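Local coordinates for protein lectin (PDB 3S18) that agglutinates red blood cells, probably by binding complex sugars, and is a chickpea seed albumin with a hemopexin-type beta-propeller fold, at residues 16-21 with 29-34; 160-165 with 200-205. One frame throughout, in Å; residues are numbered along the deposited sequence.

Interaction 1: 16-21 with 29-34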
# COMPACT_ATOMS: atom_id res chain seq x y z
N ASN A 16 -6.12 -2.06 31.45
CA ASN A 16 -4.87 -1.32 31.61
C ASN A 16 -3.75 -1.63 30.60
O ASN A 16 -2.58 -1.30 30.85
CB ASN A 16 -4.38 -1.38 33.06
CG ASN A 16 -5.25 -0.55 33.99
OD1 ASN A 16 -5.93 0.39 33.56
ND2 ASN A 16 -5.27 -0.90 35.27
N GLU A 17 -4.12 -2.22 29.46
CA GLU A 17 -3.14 -2.59 28.43
C GLU A 17 -3.31 -1.75 27.16
O GLU A 17 -4.42 -1.31 26.83
CB GLU A 17 -3.20 -4.09 28.12
CG GLU A 17 -2.95 -4.96 29.33
CD GLU A 17 -2.66 -6.42 29.00
OE1 GLU A 17 -2.54 -6.80 27.81
OE2 GLU A 17 -2.54 -7.20 29.98
N ALA A 18 -2.20 -1.51 26.46
CA ALA A 18 -2.19 -0.67 25.26
C ALA A 18 -1.05 -1.07 24.35
O ALA A 18 0.01 -1.45 24.82
CB ALA A 18 -2.10 0.80 25.62
N TYR A 19 -1.30 -0.99 23.04
CA TYR A 19 -0.31 -1.32 22.03
C TYR A 19 0.24 -0.01 21.51
O TYR A 19 -0.51 0.87 21.13
CB TYR A 19 -0.96 -2.14 20.89
CG TYR A 19 -1.40 -3.53 21.33
CD1 TYR A 19 -0.55 -4.64 21.17
CD2 TYR A 19 -2.65 -3.74 21.91
CE1 TYR A 19 -0.95 -5.91 21.58
CE2 TYR A 19 -3.05 -5.00 22.32
CZ TYR A 19 -2.20 -6.07 22.17
OH TYR A 19 -2.61 -7.31 22.58
N LEU A 20 1.57 0.11 21.48
CA LEU A 20 2.23 1.32 20.98
C LEU A 20 3.08 0.98 19.77
O LEU A 20 3.83 0.01 19.80
CB LEU A 20 3.12 1.94 22.08
CG LEU A 20 2.59 2.97 23.08
CD1 LEU A 20 1.23 2.62 23.67
CD2 LEU A 20 3.61 3.22 24.21
N PHE A 21 2.97 1.77 18.71
CA PHE A 21 3.70 1.50 17.48
C PHE A 21 4.77 2.54 17.23
O PHE A 21 4.51 3.75 17.27
CB PHE A 21 2.72 1.38 16.30
CG PHE A 21 1.69 0.29 16.50
CD1 PHE A 21 1.92 -1.00 16.02
CD2 PHE A 21 0.53 0.54 17.24
CE1 PHE A 21 1.01 -2.02 16.27
CE2 PHE A 21 -0.40 -0.47 17.48
CZ PHE A 21 -0.16 -1.76 16.98
N LEU A 29 2.10 -2.68 26.40
CA LEU A 29 2.40 -2.05 27.68
C LEU A 29 1.27 -2.25 28.68
O LEU A 29 0.09 -2.20 28.32
CB LEU A 29 2.59 -0.54 27.45
CG LEU A 29 3.59 0.22 28.30
CD1 LEU A 29 5.01 -0.18 27.94
CD2 LEU A 29 3.42 1.70 28.12
N ASP A 30 1.63 -2.50 29.94
CA ASP A 30 0.71 -2.20 31.03
C ASP A 30 1.05 -0.78 31.43
O ASP A 30 2.07 -0.53 32.06
CB ASP A 30 0.89 -3.15 32.20
CG ASP A 30 -0.05 -2.82 33.35
OD1 ASP A 30 -0.45 -1.65 33.52
OD2 ASP A 30 -0.40 -3.75 34.10
N TYR A 31 0.21 0.17 31.04
CA TYR A 31 0.53 1.58 31.22
C TYR A 31 0.10 2.11 32.58
O TYR A 31 0.30 3.29 32.86
CB TYR A 31 -0.05 2.42 30.08
CG TYR A 31 -1.56 2.42 29.98
CD1 TYR A 31 -2.24 1.44 29.26
CD2 TYR A 31 -2.31 3.42 30.58
CE1 TYR A 31 -3.62 1.45 29.16
CE2 TYR A 31 -3.70 3.45 30.48
CZ TYR A 31 -4.34 2.46 29.77
OH TYR A 31 -5.72 2.49 29.69
N ALA A 32 -0.49 1.24 33.39
CA ALA A 32 -0.86 1.55 34.77
C ALA A 32 -1.16 3.04 34.99
O ALA A 32 -0.30 3.79 35.45
CB ALA A 32 0.21 1.05 35.74
N PRO A 33 -2.39 3.47 34.66
CA PRO A 33 -2.80 4.88 34.77
C PRO A 33 -2.77 5.36 36.22
O PRO A 33 -3.25 4.66 37.11
CB PRO A 33 -4.26 4.87 34.27
CG PRO A 33 -4.52 3.50 33.73
CD PRO A 33 -3.53 2.59 34.36
N GLY A 34 -2.19 6.54 36.43
CA GLY A 34 -2.12 7.17 37.75
C GLY A 34 -0.96 6.69 38.60
O GLY A 34 -1.00 6.82 39.83
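E17 and A18 pair with D30 and L29 at the open end of an antiparallel beta hairpin. The hairpin is made of strands 17-22 and 25-30, the second and third strands of the first blade of the hemopexin-type propeller. A18 and L29 form a hydrogen-bonded pair. A18 N donates to L29 O at 3.0 Å, and L29 N donates to A18 O at 2.9 Å with an almost straight N-H...O angle of 169°. E17 and D30 make the neighbouring non-hydrogen-bonded pair, where E17 CA lies 3.3 Å from L29 O in a CA-H...O contact. Beyond it, N16 O accepts a further bond from Y31 N at 3.2 Å. It also receives the CA-H of D30.

D30 holds the turn that follows. Its CG stands anti to the backbone N (chi1 179°), and OD1 accepts from A32 N at 2.9 Å. This is an Asx turn. It leads the chain to P33, whose CD and CG meet the amide oxygen OD1 of N16, both by plain contact.

L29 shares its face of the sheet with A18. Y31 comes from the turn beyond the strand, with CG between the backbone N and the carbonyl carbon (chi1 63°). Its ring thereby reaches across the start of the first strand, beside the N16-E17 peptide, with Y31 CD1 3.7 Å from A18 CB and E17 O at the ring edge. Y31 OH is hydrogen-bonded to H180 N, and F177 meets the Y31 ring edge-to-face, so the last blade is reached from here. L20 and L29 touch more loosely through their CD2 methyls.

The chemistry is mainly that of backbone bonds. E17 and D30 carry like charges on one face, with OE2 and OD2 5.8 Å apart, and this probably disfavours closer approach of the two carboxylates.

Interaction 2: 160-165 with 200-205. With SO4 (sulfate ion), chain C.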
# COMPACT_ATOMS: atom_id res chain seq x y z
N GLY A 160 -12.39 22.26 19.22
CA GLY A 160 -13.01 21.16 19.96
C GLY A 160 -12.30 20.79 21.25
O GLY A 160 -12.89 20.18 22.14
N PHE A 161 -11.02 21.16 21.34
CA PHE A 161 -10.22 20.89 22.52
C PHE A 161 -9.57 22.18 23.04
O PHE A 161 -8.35 22.38 22.88
CB PHE A 161 -9.17 19.81 22.21
CG PHE A 161 -9.77 18.47 21.84
CD1 PHE A 161 -10.04 17.53 22.82
CD2 PHE A 161 -10.04 18.16 20.50
CE1 PHE A 161 -10.60 16.28 22.47
CE2 PHE A 161 -10.60 16.93 20.15
CZ PHE A 161 -10.88 15.99 21.13
N PRO A 162 -10.37 23.09 23.64
CA PRO A 162 -9.82 24.37 24.10
C PRO A 162 -8.60 24.27 25.03
O PRO A 162 -7.79 25.19 25.04
CB PRO A 162 -11.00 25.06 24.80
CG PRO A 162 -12.18 24.12 24.72
CD PRO A 162 -11.85 23.06 23.71
N CYS A 163 -8.47 23.16 25.77
CA CYS A 163 -7.36 22.96 26.74
C CYS A 163 -5.97 22.84 26.11
O CYS A 163 -4.96 22.97 26.80
CB CYS A 163 -7.63 21.76 27.66
SG CYS A 163 -7.67 20.12 26.84
N LEU A 164 -5.92 22.59 24.80
CA LEU A 164 -4.65 22.48 24.09
C LEU A 164 -4.17 23.80 23.48
O LEU A 164 -3.09 23.84 22.89
CB LEU A 164 -4.71 21.38 23.01
CG LEU A 164 -5.13 19.95 23.39
CD1 LEU A 164 -5.22 19.08 22.15
CD2 LEU A 164 -4.20 19.34 24.41
N ARG A 165 -4.96 24.86 23.60
CA ARG A 165 -4.56 26.20 23.17
C ARG A 165 -3.29 26.64 23.90
O ARG A 165 -3.22 26.62 25.13
CB ARG A 165 -5.67 27.23 23.42
CG ARG A 165 -6.90 27.06 22.54
CD ARG A 165 -7.99 28.13 22.80
NE ARG A 165 -8.51 28.08 24.17
CZ ARG A 165 -9.63 28.66 24.59
NH1 ARG A 165 -10.39 29.36 23.76
NH2 ARG A 165 -9.99 28.54 25.87
N PRO A 200 -17.66 14.57 25.27
CA PRO A 200 -18.40 14.74 24.01
C PRO A 200 -19.44 15.87 24.08
O PRO A 200 -20.45 15.73 24.76
CB PRO A 200 -19.07 13.38 23.83
CG PRO A 200 -18.12 12.43 24.46
CD PRO A 200 -17.55 13.15 25.65
N GLY A 201 -19.17 16.96 23.36
CA GLY A 201 -19.76 18.29 23.65
C GLY A 201 -18.63 19.33 23.66
O GLY A 201 -17.97 19.51 22.63
N SER A 202 -18.38 20.00 24.80
CA SER A 202 -17.20 20.89 24.97
C SER A 202 -16.88 21.30 26.43
O SER A 202 -17.64 21.00 27.35
CB SER A 202 -17.30 22.15 24.08
OG SER A 202 -16.06 22.83 24.02
N THR A 203 -15.75 22.00 26.60
CA THR A 203 -15.16 22.39 27.91
C THR A 203 -14.51 21.21 28.68
O THR A 203 -15.20 20.37 29.27
CB THR A 203 -16.11 23.23 28.85
OG1 THR A 203 -17.02 22.37 29.55
CG2 THR A 203 -16.88 24.31 28.06
N ASN A 204 -13.17 21.19 28.68
CA ASN A 204 -12.36 20.09 29.23
C ASN A 204 -11.08 20.58 29.95
O ASN A 204 -10.98 21.76 30.29
CB ASN A 204 -12.02 19.10 28.11
CG ASN A 204 -11.05 19.68 27.07
OD1 ASN A 204 -10.94 20.90 26.89
ND2 ASN A 204 -10.34 18.79 26.39
N ASP A 205 -10.11 19.68 30.18
CA ASP A 205 -8.82 20.03 30.84
C ASP A 205 -7.67 19.00 30.70
O ASP A 205 -7.91 17.80 30.54
CB ASP A 205 -9.03 20.37 32.32
CG ASP A 205 -9.35 19.14 33.17
OD1 ASP A 205 -10.53 18.98 33.55
OD2 ASP A 205 -8.42 18.35 33.47
S SO4 C . -16.05 17.44 20.47
O1 SO4 C . -14.72 17.13 20.97
O2 SO4 C . -16.95 16.37 20.80
O3 SO4 C . -16.37 18.68 21.14
O4 SO4 C . -16.05 17.77 19.05
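C163 and D205 bring their backbones to 5.2 Å between CA atoms, where a 3-10 turn after helix 157-160 meets the irregular loop 200-204, and no hydrogen bond joins the two segments. The 3-10 turn itself is held by L164 N donating to F161 O and R165 N donating to P162 O.

N204 carries most of the contact from its segment. Its CG lies between the backbone N and the carbonyl carbon (chi1 69°), which turns the amide toward the 3-10 turn. There ND2 comes 3.0 Å from C163 SG, a tight approach, while OD1 rests 3.5 Å from C163 CB. ND2 also reaches the edge of the F161 ring, near the ring plane, at 3.8 Å from CD1. Ring and amide planes are inclined by 55°.

In the four-bladed hemopexin fold, this joins the helix end of the third blade to the loop between strands 192-197 and 205-212 of the fourth. The contact lies at the surface, on the rim of the propeller. C163 faces the second loop and packs its CB 3.8 Å from D205 CA, where the outermost strand begins; it also touches I206. P162 adds looser contacts: its CD is 4.0 Å from N204 OD1, and its CG comes near S202 OG.

A sulfate ion, probably from the crystallisation liquor, sits beside the loop. G201 N gives its O2 a weak hydrogen bond at 3.4 Å. Y133 OH, Y140 OH and Q152 NE2 of the third blade also bind the ion, and Y140 meets F161 edge-to-face.

From the N terminus, interaction 1 comes first. It closes the open end of a hairpin in the first blade. Interaction 2 opens much later and closes a longer loop, from the end of helix 157-160 through three strands of the fourth blade to the start of strand 205-212. The two are in series and neither encloses the other. The nearest atoms of interactions 1 and 2 are about 14 Å apart. One works within a blade and the other between the third and fourth blades. The long loop of interaction 2 contains F177 and H180, which meet Y31 of interaction 1, so the fourth blade is joined to both its neighbours in the propeller ring.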